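Local structure of ferredoxin--NADP reductase, apicoplast (Plasmodium falciparum, 3JQQ) at residues B[57-62]-B[135-140]; B[172-177]-B[277-282]. The protein transfers electrons between ferredoxin and NADP(H) through a bound FAD in the apicoplast, and may serve the last step of isoprenoid precursor synthesis there. The protein carries 1 engineered substitution. One frame throughout, in Å; residues are numbered along the deposited sequence.

Contact 1: residues B[57-62]-B[135-140]. With FAD (flavin-adenine dinucleotide), chain I.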
ATOM      1  N   ILE B  57      13.795  10.106  -8.822  1.00 23.75           N
ATOM      2  CA  ILE B  57      14.698  10.169  -7.675  1.00 24.50           C
ATOM      3  C   ILE B  57      14.547  11.503  -6.956  1.00 25.20           C
ATOM      4  O   ILE B  57      15.032  12.527  -7.432  1.00 25.14           O
ATOM      5  CB  ILE B  57      16.174   9.994  -8.087  1.00 24.41           C
ATOM      6  CG1 ILE B  57      16.363   8.700  -8.877  1.00 24.27           C
ATOM      7  CG2 ILE B  57      17.076  10.007  -6.855  1.00 24.19           C
ATOM      8  CD1 ILE B  57      17.690   8.625  -9.603  1.00 24.25           C
ATOM      9  N   PRO B  58      13.877  11.493  -5.797  1.00 26.14           N
ATOM     10  CA  PRO B  58      13.632  12.727  -5.055  1.00 26.95           C
ATOM     11  C   PRO B  58      14.928  13.378  -4.580  1.00 28.11           C
ATOM     12  O   PRO B  58      15.840  12.686  -4.126  1.00 27.96           O
ATOM     13  CB  PRO B  58      12.807  12.260  -3.848  1.00 26.85           C
ATOM     14  CG  PRO B  58      12.358  10.865  -4.167  1.00 26.47           C
ATOM     15  CD  PRO B  58      13.391  10.302  -5.082  1.00 26.17           C
ATOM     16  N   TYR B  59      14.999  14.702  -4.698  1.00 29.55           N
ATOM     17  CA  TYR B  59      16.119  15.491  -4.180  1.00 31.19           C
ATOM     18  C   TYR B  59      17.483  15.171  -4.811  1.00 32.53           C
ATOM     19  O   TYR B  59      18.523  15.493  -4.234  1.00 32.59           O
ATOM     20  CB  TYR B  59      16.199  15.380  -2.652  1.00 30.96           C
ATOM     21  CG  TYR B  59      14.903  15.718  -1.940  1.00 30.91           C
ATOM     22  CD1 TYR B  59      14.517  17.039  -1.735  1.00 30.45           C
ATOM     23  CD2 TYR B  59      14.065  14.711  -1.473  1.00 30.44           C
ATOM     24  CE1 TYR B  59      13.332  17.346  -1.085  1.00 30.34           C
ATOM     25  CE2 TYR B  59      12.882  15.008  -0.823  1.00 30.38           C
ATOM     26  CZ  TYR B  59      12.520  16.326  -0.631  1.00 30.37           C
ATOM     27  OH  TYR B  59      11.343  16.617   0.016  1.00 30.15           O
ATOM     28  N   TYR B  60      17.480  14.552  -5.988  1.00 34.34           N
ATOM     29  CA  TYR B  60      18.732  14.266  -6.692  1.00 36.21           C
ATOM     30  C   TYR B  60      19.436  15.551  -7.121  1.00 37.74           C
ATOM     31  O   TYR B  60      18.790  16.526  -7.511  1.00 37.85           O
ATOM     32  CB  TYR B  60      18.490  13.373  -7.918  1.00 36.02           C
ATOM     33  CG  TYR B  60      19.760  12.950  -8.636  1.00 35.72           C
ATOM     34  CD1 TYR B  60      20.328  11.701  -8.409  1.00 35.49           C
ATOM     35  CD2 TYR B  60      20.391  13.799  -9.540  1.00 35.21           C
ATOM     36  CE1 TYR B  60      21.486  11.310  -9.060  1.00 35.13           C
ATOM     37  CE2 TYR B  60      21.549  13.416 -10.193  1.00 34.93           C
ATOM     38  CZ  TYR B  60      22.092  12.172  -9.949  1.00 35.13           C
ATOM     39  OH  TYR B  60      23.244  11.788 -10.598  1.00 35.61           O
ATOM     40  N   ASN B  61      20.764  15.541  -7.041  1.00 39.64           N
ATOM     41  CA  ASN B  61      21.598  16.645  -7.518  1.00 41.40           C
ATOM     42  C   ASN B  61      22.915  16.112  -8.086  1.00 42.33           C
ATOM     43  O   ASN B  61      23.235  14.934  -7.923  1.00 42.50           O
ATOM     44  CB  ASN B  61      21.868  17.648  -6.391  1.00 41.52           C
ATOM     45  CG  ASN B  61      22.654  18.862  -6.862  1.00 42.24           C
ATOM     46  OD1 ASN B  61      22.661  19.193  -8.049  1.00 42.77           O
ATOM     47  ND2 ASN B  61      23.320  19.534  -5.928  1.00 42.69           N
ATOM     48  N   GLU B  62      23.675  16.977  -8.750  1.00 43.36           N
ATOM     49  CA  GLU B  62      24.945  16.574  -9.348  1.00 44.19           C
ATOM     50  C   GLU B  62      26.070  16.560  -8.318  1.00 44.31           C
ATOM     51  O   GLU B  62      26.562  17.612  -7.910  1.00 44.47           O
ATOM     52  CB  GLU B  62      25.308  17.501 -10.509  1.00 44.40           C
ATOM     53  CG  GLU B  62      24.278  17.520 -11.625  1.00 45.18           C
ATOM     54  CD  GLU B  62      24.495  18.662 -12.598  1.00 46.06           C
ATOM     55  OE1 GLU B  62      23.496  19.180 -13.140  1.00 46.42           O
ATOM     56  OE2 GLU B  62      25.663  19.046 -12.817  1.00 46.55           O
ATOM     57  N   TYR B 135       4.866  14.214   5.112  1.00 29.71           N
ATOM     58  CA  TYR B 135       4.654  13.685   3.766  1.00 28.67           C
ATOM     59  C   TYR B 135       5.513  12.463   3.491  1.00 27.74           C
ATOM     60  O   TYR B 135       6.580  12.302   4.078  1.00 27.61           O
ATOM     61  CB  TYR B 135       4.949  14.758   2.714  1.00 28.72           C
ATOM     62  CG  TYR B 135       3.985  15.906   2.760  1.00 29.29           C
ATOM     63  CD1 TYR B 135       4.180  16.962   3.639  1.00 29.87           C
ATOM     64  CD2 TYR B 135       2.866  15.932   1.940  1.00 29.84           C
ATOM     65  CE1 TYR B 135       3.290  18.018   3.694  1.00 30.40           C
ATOM     66  CE2 TYR B 135       1.972  16.981   1.987  1.00 30.45           C
ATOM     67  CZ  TYR B 135       2.188  18.021   2.866  1.00 30.64           C
ATOM     68  OH  TYR B 135       1.298  19.068   2.917  1.00 31.31           O
ATOM     69  N   GLY B 136       5.046  11.602   2.595  1.00 26.81           N
ATOM     70  CA  GLY B 136       5.890  10.535   2.081  1.00 25.67           C
ATOM     71  C   GLY B 136       7.193  11.159   1.618  1.00 24.89           C
ATOM     72  O   GLY B 136       7.303  12.383   1.538  1.00 24.78           O
ATOM     73  N   TYR B 137       8.181  10.329   1.310  1.00 24.09           N
ATOM     74  CA  TYR B 137       9.500  10.833   0.909  1.00 23.30           C
ATOM     75  C   TYR B 137       9.455  11.547  -0.442  1.00 22.44           C
ATOM     76  O   TYR B 137       9.827  12.717  -0.546  1.00 22.17           O
ATOM     77  CB  TYR B 137      10.529   9.699   0.894  1.00 23.52           C
ATOM     78  CG  TYR B 137      11.914  10.124   0.461  1.00 24.39           C
ATOM     79  CD1 TYR B 137      12.640  11.053   1.194  1.00 25.22           C
ATOM     80  CD2 TYR B 137      12.502   9.583  -0.676  1.00 25.38           C
ATOM     81  CE1 TYR B 137      13.910  11.438   0.802  1.00 26.22           C
ATOM     82  CE2 TYR B 137      13.771   9.959  -1.075  1.00 26.10           C
ATOM     83  CZ  TYR B 137      14.470  10.887  -0.333  1.00 26.52           C
ATOM     84  OH  TYR B 137      15.732  11.264  -0.725  1.00 27.60           O
ATOM     85  N   CYS B 138       8.993  10.839  -1.472  1.00 21.43           N
ATOM     86  CA  CYS B 138       8.817  11.444  -2.787  1.00 20.48           C
ATOM     87  C   CYS B 138       7.624  12.408  -2.801  1.00 19.81           C
ATOM     88  O   CYS B 138       7.684  13.468  -3.416  1.00 19.50           O
ATOM     89  CB  CYS B 138       8.647  10.362  -3.856  1.00 20.48           C
ATOM     90  SG  CYS B 138       8.724  10.963  -5.557  1.00 20.79           S
ATOM     91  N   SER B 139       6.546  12.040  -2.113  1.00 19.14           N
ATOM     92  CA  SER B 139       5.345  12.878  -2.066  1.00 18.67           C
ATOM     93  C   SER B 139       5.647  14.326  -1.677  1.00 18.67           C
ATOM     94  O   SER B 139       5.137  15.261  -2.294  1.00 18.40           O
ATOM     95  CB  SER B 139       4.307  12.287  -1.109  1.00 18.28           C
ATOM     96  OG  SER B 139       3.937  10.985  -1.520  1.00 17.96           O
ATOM     97  N   GLY B 140       6.469  14.505  -0.645  1.00 18.81           N
ATOM     98  CA  GLY B 140       6.836  15.842  -0.188  1.00 19.23           C
ATOM     99  C   GLY B 140       7.677  16.577  -1.215  1.00 19.53           C
ATOM    100  O   GLY B 140       7.545  17.789  -1.386  1.00 19.51           O
TER
HETATM  101  PA  FAD I 415       7.178   6.685   1.334  1.00 21.71           P
HETATM  102  O1A FAD I 415       7.984   5.663   0.569  1.00 21.33           O
HETATM  103  O2A FAD I 415       8.081   7.705   1.986  1.00 21.56           O
HETATM  104  O5B FAD I 415       6.227   5.954   2.413  1.00 22.00           O
HETATM  105  C5B FAD I 415       5.210   5.070   1.993  1.00 22.00           C
HETATM  106  C4B FAD I 415       3.919   5.325   2.768  1.00 22.24           C
HETATM  107  O4B FAD I 415       4.155   5.279   4.165  1.00 22.13           O
HETATM  108  C3B FAD I 415       3.355   6.701   2.463  1.00 22.19           C
HETATM  109  O3B FAD I 415       1.951   6.611   2.449  1.00 22.52           O
HETATM  110  C2B FAD I 415       3.792   7.544   3.643  1.00 21.92           C
HETATM  111  O2B FAD I 415       2.834   8.535   3.941  1.00 22.04           O
HETATM  112  C1B FAD I 415       3.915   6.537   4.774  1.00 21.21           C
HETATM  113  N9A FAD I 415       5.022   6.859   5.693  1.00 19.85           N
HETATM  114  C8A FAD I 415       6.333   7.084   5.365  1.00 19.80           C
HETATM  115  N7A FAD I 415       7.023   7.334   6.505  1.00 19.01           N
HETATM  116  C5A FAD I 415       6.170   7.266   7.550  1.00 18.58           C
HETATM  117  C6A FAD I 415       6.349   7.436   8.918  1.00 18.43           C
HETATM  118  N6A FAD I 415       7.532   7.812   9.400  1.00 17.36           N
HETATM  119  N1A FAD I 415       5.265   7.302   9.760  1.00 18.24           N
HETATM  120  C2A FAD I 415       4.022   7.003   9.244  1.00 18.69           C
HETATM  121  N3A FAD I 415       3.855   6.839   7.885  1.00 18.89           N
HETATM  122  C4A FAD I 415       4.913   6.967   7.052  1.00 18.93           C
HETATM  123  N1  FAD I 415       2.170   6.064  -7.216  1.00 16.12           N
HETATM  124  C2  FAD I 415       1.527   7.142  -7.783  1.00 16.76           C
HETATM  125  O2  FAD I 415       1.188   8.084  -7.066  1.00 17.03           O
HETATM  126  N3  FAD I 415       1.267   7.161  -9.140  1.00 16.68           N
HETATM  127  C4  FAD I 415       1.646   6.100  -9.934  1.00 16.38           C
HETATM  128  O4  FAD I 415       1.412   6.118 -11.141  1.00 16.94           O
HETATM  129  C4X FAD I 415       2.294   5.012  -9.364  1.00 16.23           C
HETATM  130  N5  FAD I 415       2.676   3.949 -10.155  1.00 15.80           N
HETATM  131  C5X FAD I 415       3.318   2.876  -9.576  1.00 15.04           C
HETATM  132  C6  FAD I 415       3.702   1.804 -10.376  1.00 14.26           C
HETATM  133  C7  FAD I 415       4.350   0.717  -9.810  1.00 13.99           C
HETATM  134  C7M FAD I 415       4.764  -0.439 -10.677  1.00 13.96           C
HETATM  135  C8  FAD I 415       4.613   0.707  -8.440  1.00 13.77           C
HETATM  136  C8M FAD I 415       5.311  -0.463  -7.804  1.00 13.19           C
HETATM  137  C9  FAD I 415       4.227   1.778  -7.644  1.00 13.65           C
HETATM  138  C9A FAD I 415       3.577   2.867  -8.204  1.00 14.24           C
HETATM  139  N10 FAD I 415       3.204   3.935  -7.404  1.00 14.95           N
HETATM  140  C10 FAD I 415       2.555   5.000  -7.996  1.00 15.59           C
HETATM  141  C1' FAD I 415       3.632   4.031  -5.952  1.00 14.55           C
HETATM  142  C2' FAD I 415       4.787   5.022  -5.755  1.00 15.12           C
HETATM  143  O2' FAD I 415       5.944   4.503  -6.365  1.00 15.04           O
HETATM  144  C3' FAD I 415       5.174   5.322  -4.298  1.00 15.30           C
HETATM  145  O3' FAD I 415       5.177   4.141  -3.526  1.00 15.78           O
HETATM  146  C4' FAD I 415       4.300   6.380  -3.628  1.00 15.74           C
HETATM  147  O4' FAD I 415       4.493   7.612  -4.285  1.00 14.55           O
HETATM  148  C5' FAD I 415       4.695   6.553  -2.164  1.00 16.35           C
HETATM  149  O5' FAD I 415       6.040   6.970  -2.139  1.00 17.77           O
HETATM  150  P   FAD I 415       6.578   8.028  -1.051  1.00 19.58           P
HETATM  151  O1P FAD I 415       8.086   8.094  -1.119  1.00 19.41           O
HETATM  152  O2P FAD I 415       5.965   9.396  -1.249  1.00 18.84           O
HETATM  153  O3P FAD I 415       6.118   7.403   0.358  1.00 20.42           O
HETATM  154  O   HOH W   1      16.464   9.971  -2.905  1.00 31.96           O
HETATM  155  O   HOH W   2      10.091  14.707   1.080  1.00 30.15           O

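Contact 2: residues B[172-177]-B[277-282]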
ATOM      1  N   ASN B 172      -9.739  -6.267 -28.525  1.00 38.51           N
ATOM      2  CA  ASN B 172     -10.589  -5.759 -27.462  1.00 36.97           C
ATOM      3  C   ASN B 172      -9.886  -5.819 -26.114  1.00 35.88           C
ATOM      4  O   ASN B 172      -8.973  -6.620 -25.927  1.00 35.76           O
ATOM      5  CB  ASN B 172     -11.901  -6.538 -27.415  1.00 37.03           C
ATOM      6  CG  ASN B 172     -12.561  -6.648 -28.775  1.00 37.00           C
ATOM      7  OD1 ASN B 172     -12.837  -5.646 -29.425  1.00 37.05           O
ATOM      8  ND2 ASN B 172     -12.815  -7.876 -29.214  1.00 36.97           N
ATOM      9  N   PHE B 173     -10.307  -4.982 -25.176  1.00 34.50           N
ATOM     10  CA  PHE B 173      -9.662  -4.915 -23.863  1.00 33.16           C
ATOM     11  C   PHE B 173     -10.652  -4.832 -22.707  1.00 32.51           C
ATOM     12  O   PHE B 173     -11.767  -4.329 -22.855  1.00 32.36           O
ATOM     13  CB  PHE B 173      -8.737  -3.698 -23.777  1.00 33.04           C
ATOM     14  CG  PHE B 173      -7.626  -3.690 -24.792  1.00 32.28           C
ATOM     15  CD1 PHE B 173      -7.725  -2.925 -25.942  1.00 31.69           C
ATOM     16  CD2 PHE B 173      -6.473  -4.427 -24.582  1.00 31.89           C
ATOM     17  CE1 PHE B 173      -6.701  -2.903 -26.870  1.00 31.69           C
ATOM     18  CE2 PHE B 173      -5.444  -4.403 -25.508  1.00 31.76           C
ATOM     19  CZ  PHE B 173      -5.559  -3.648 -26.654  1.00 31.64           C
ATOM     20  N   ILE B 174     -10.219  -5.333 -21.555  1.00 31.60           N
ATOM     21  CA  ILE B 174     -10.847  -5.023 -20.279  1.00 30.70           C
ATOM     22  C   ILE B 174      -9.770  -4.428 -19.378  1.00 29.90           C
ATOM     23  O   ILE B 174      -8.807  -5.105 -19.025  1.00 29.90           O
ATOM     24  CB  ILE B 174     -11.431  -6.270 -19.602  1.00 30.79           C
ATOM     25  CG1 ILE B 174     -12.595  -6.832 -20.422  1.00 30.97           C
ATOM     26  CG2 ILE B 174     -11.882  -5.953 -18.181  1.00 30.88           C
ATOM     27  CD1 ILE B 174     -13.072  -8.194 -19.950  1.00 31.05           C
ATOM     28  N   PHE B 175      -9.919  -3.153 -19.028  1.00 28.89           N
ATOM     29  CA  PHE B 175      -8.985  -2.504 -18.115  1.00 27.78           C
ATOM     30  C   PHE B 175      -9.616  -2.380 -16.734  1.00 27.00           C
ATOM     31  O   PHE B 175     -10.733  -1.884 -16.598  1.00 26.90           O
ATOM     32  CB  PHE B 175      -8.588  -1.110 -18.613  1.00 27.82           C
ATOM     33  CG  PHE B 175      -7.955  -1.096 -19.979  1.00 27.84           C
ATOM     34  CD1 PHE B 175      -8.244  -0.077 -20.873  1.00 27.84           C
ATOM     35  CD2 PHE B 175      -7.072  -2.089 -20.369  1.00 27.77           C
ATOM     36  CE1 PHE B 175      -7.666  -0.047 -22.129  1.00 27.77           C
ATOM     37  CE2 PHE B 175      -6.492  -2.066 -21.626  1.00 27.78           C
ATOM     38  CZ  PHE B 175      -6.789  -1.043 -22.507  1.00 27.65           C
ATOM     39  N   ILE B 176      -8.898  -2.827 -15.709  1.00 26.02           N
ATOM     40  CA  ILE B 176      -9.381  -2.716 -14.336  1.00 25.02           C
ATOM     41  C   ILE B 176      -8.412  -1.869 -13.512  1.00 24.38           C
ATOM     42  O   ILE B 176      -7.212  -2.132 -13.494  1.00 24.18           O
ATOM     43  CB  ILE B 176      -9.576  -4.109 -13.699  1.00 25.00           C
ATOM     44  CG1 ILE B 176     -10.658  -4.884 -14.457  1.00 24.68           C
ATOM     45  CG2 ILE B 176      -9.939  -3.981 -12.231  1.00 24.79           C
ATOM     46  CD1 ILE B 176     -10.727  -6.356 -14.103  1.00 24.18           C
ATOM     47  N   ALA B 177      -8.932  -0.842 -12.845  1.00 23.75           N
ATOM     48  CA  ALA B 177      -8.070   0.112 -12.150  1.00 23.17           C
ATOM     49  C   ALA B 177      -8.613   0.599 -10.807  1.00 22.74           C
ATOM     50  O   ALA B 177      -9.820   0.573 -10.559  1.00 22.66           O
ATOM     51  CB  ALA B 177      -7.769   1.307 -13.055  1.00 23.13           C
ATOM     52  N   TYR B 277     -15.147 -12.197 -26.856  1.00 51.74           N
ATOM     53  CA  TYR B 277     -14.505 -11.101 -27.580  1.00 51.27           C
ATOM     54  C   TYR B 277     -12.980 -11.150 -27.493  1.00 50.60           C
ATOM     55  O   TYR B 277     -12.298 -10.208 -27.892  1.00 50.63           O
ATOM     56  CB  TYR B 277     -15.026  -9.746 -27.090  1.00 51.50           C
ATOM     57  CG  TYR B 277     -16.456  -9.459 -27.499  1.00 52.12           C
ATOM     58  CD1 TYR B 277     -17.524  -9.833 -26.686  1.00 52.67           C
ATOM     59  CD2 TYR B 277     -16.741  -8.820 -28.698  1.00 52.61           C
ATOM     60  CE1 TYR B 277     -18.832  -9.575 -27.056  1.00 53.05           C
ATOM     61  CE2 TYR B 277     -18.051  -8.559 -29.077  1.00 53.01           C
ATOM     62  CZ  TYR B 277     -19.090  -8.937 -28.252  1.00 53.17           C
ATOM     63  OH  TYR B 277     -20.387  -8.685 -28.623  1.00 53.52           O
ATOM     64  N   LYS B 278     -12.454 -12.254 -26.969  1.00 49.61           N
ATOM     65  CA  LYS B 278     -11.007 -12.465 -26.895  1.00 48.55           C
ATOM     66  C   LYS B 278     -10.274 -11.278 -26.269  1.00 47.53           C
ATOM     67  O   LYS B 278      -9.185 -10.904 -26.708  1.00 47.44           O
ATOM     68  CB  LYS B 278     -10.443 -12.770 -28.285  1.00 48.75           C
ATOM     69  CG  LYS B 278     -10.922 -14.096 -28.857  1.00 49.16           C
ATOM     70  CD  LYS B 278     -10.620 -14.209 -30.343  1.00 49.74           C
ATOM     71  CE  LYS B 278     -11.265 -15.454 -30.935  1.00 50.06           C
ATOM     72  NZ  LYS B 278     -11.009 -15.579 -32.396  1.00 50.36           N
ATOM     73  N   CYS B 279     -10.879 -10.701 -25.235  1.00 46.15           N
ATOM     74  CA  CYS B 279     -10.343  -9.511 -24.572  1.00 44.72           C
ATOM     75  C   CYS B 279      -9.010  -9.747 -23.875  1.00 43.58           C
ATOM     76  O   CYS B 279      -8.814 -10.767 -23.214  1.00 43.46           O
ATOM     77  CB  CYS B 279     -11.343  -8.972 -23.546  1.00 44.84           C
ATOM     78  SG  CYS B 279     -12.714  -8.028 -24.236  1.00 45.02           S
ATOM     79  N   GLU B 280      -8.098  -8.791 -24.027  1.00 42.05           N
ATOM     80  CA  GLU B 280      -6.918  -8.724 -23.178  1.00 40.61           C
ATOM     81  C   GLU B 280      -7.342  -8.105 -21.853  1.00 39.43           C
ATOM     82  O   GLU B 280      -7.938  -7.028 -21.827  1.00 39.31           O
ATOM     83  CB  GLU B 280      -5.821  -7.881 -23.828  1.00 40.68           C
ATOM     84  CG  GLU B 280      -5.107  -8.565 -24.989  1.00 41.01           C
ATOM     85  CD  GLU B 280      -4.200  -9.694 -24.531  1.00 41.41           C
ATOM     86  OE1 GLU B 280      -3.578  -9.563 -23.448  1.00 41.78           O
ATOM     87  OE2 GLU B 280      -4.107 -10.709 -25.251  1.00 41.63           O
ATOM     88  N   LEU B 281      -7.045  -8.793 -20.757  1.00 37.94           N
ATOM     89  CA  LEU B 281      -7.470  -8.351 -19.437  1.00 36.47           C
ATOM     90  C   LEU B 281      -6.314  -7.720 -18.671  1.00 35.30           C
ATOM     91  O   LEU B 281      -5.246  -8.315 -18.537  1.00 35.29           O
ATOM     92  CB  LEU B 281      -8.050  -9.528 -18.648  1.00 36.58           C
ATOM     93  CG  LEU B 281      -8.517  -9.269 -17.216  1.00 36.65           C
ATOM     94  CD1 LEU B 281      -9.594  -8.197 -17.184  1.00 36.86           C
ATOM     95  CD2 LEU B 281      -9.023 -10.558 -16.585  1.00 36.92           C
ATOM     96  N   TYR B 282      -6.532  -6.507 -18.175  1.00 33.75           N
ATOM     97  CA  TYR B 282      -5.507  -5.792 -17.424  1.00 32.16           C
ATOM     98  C   TYR B 282      -6.002  -5.435 -16.032  1.00 31.21           C
ATOM     99  O   TYR B 282      -7.152  -5.038 -15.853  1.00 31.24           O
ATOM    100  CB  TYR B 282      -5.098  -4.515 -18.158  1.00 32.05           C
ATOM    101  CG  TYR B 282      -4.264  -4.757 -19.391  1.00 31.38           C
ATOM    102  CD1 TYR B 282      -4.841  -5.232 -20.559  1.00 30.60           C
ATOM    103  CD2 TYR B 282      -2.899  -4.502 -19.389  1.00 30.67           C
ATOM    104  CE1 TYR B 282      -4.083  -5.454 -21.688  1.00 30.46           C
ATOM    105  CE2 TYR B 282      -2.131  -4.722 -20.514  1.00 30.28           C
ATOM    106  CZ  TYR B 282      -2.728  -5.197 -21.660  1.00 30.15           C
ATOM    107  OH  TYR B 282      -1.973  -5.415 -22.787  1.00 30.03           O
TER

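Contact 1: residues B[57-62]-B[135-140]
Pro58 and Tyr137 make the tightest apolar touch between the loop 57-62 and the start of helix 137-144: the proline CG lies 3.5 Å from Tyr137 CE2, and the two side chains cross at about a right angle. The same CG also meets Cys138 CB, and the compact, rigid proline ring suits packing against both neighbours at once. Tyr59 adds a second ring. Its CD2 approaches Tyr137 CE1 at 4.0 Å with the ring planes inclined at 48°, neither stacked nor edge-on. The phenol of Tyr137 reaches the loop because CG stands anti to the backbone N (chi1 179°), which carries the ring away from the cofactor.

Polar links across the contact run through water. One water receives a bond from Tyr137 OH and donates to Pro58 O; a second donates to Tyr137 O and pairs with Tyr59 OH. Tyrosine fits both places, offering a broad apolar ring and a hydroxyl that can meet water at the ring edge.

The helix start also grips the FAD pyrophosphate. Tyr137 N donates to FAD O2A (2.7 Å), Cys138 N to FAD O1P (2.9 Å, nearly straight at 173°), and Ser139 N to FAD O2P (2.8 Å). Ser139 OG gives FAD O2P another bond, and Gly136, lacking a side chain, lets its CA come within 3.5 Å of that oxygen. Gly136 to Ser139 form the Gly-x-Cys-Ser motif of the FAD-binding domain in this reductase family, whose amides at the helix start hold the pyrophosphate, with the helix dipole probably helping to offset the negative charge.

Contact 2: residues B[172-177]-B[277-282]
Ile174 and Leu281 interlock on one face of two parallel strands. Leu281, its CG anti to the backbone N (chi1 178°), pushes CD1 into the hollow beside Ile174 CG2, a tight 3.4 Å, and the same methyl meets Ile176 CD1 at 3.8 Å. Beta-branched isoleucines suit a strand and ridge this face; the smaller Cys279 fills in next to Ile174 CG1.

On the other face aromatic rings do the filling. Phe175 CE2 lies 3.7 Å from Tyr282 CD1 in an offset edge-to-face pair (planes at 75°), the Phe175 edge toward the Tyr282 face. Phe173 rests CD2 against Glu280 CB, while Tyr282 CE1 lies alongside. The acid end of Glu280 bends away to His312, and Tyr282 OH bonds to Asn161 O.

Backbone bonds such as Tyr282 N to Ile174 O (2.8 Å) hold the register. Asn172 ND2 donates a hydrogen bond (2.7 Å, 170°) to a lone pair of Tyr277 O, in the carbonyl plane, tying the residue after helix 267-276 to the strand entrance.

Strand 173-178 is the middle of a five-stranded parallel, Rossmann-like sheet in the NADP-binding domain, between 211-217 and 280-285; helix 267-276 covers the Ile174 and Leu281 face, helix 183-192 the Phe173 and Tyr282 face.

How the contacts relate
The two contacts belong to the two halves of the reductase and do not touch: their centres lie 35 Å apart, on opposite sides of the chain's centre, and their nearest atoms are about 19 Å apart. Contact 1 takes part in holding FAD, while contact 2 belongs to the sheet of the domain that binds NADP(H). It is set back from the nucleotide site: the side chain of Ile176 is about 8 Å from bound adenosine-2'-5'-diphosphate, and no residue of contact 2 belongs to that pocket. Ile176 is nearer, about 4 Å between side chains, to Val259, an NADP(+)-binding residue; the side chain of Tyr282 is about 12 Å from an FAD.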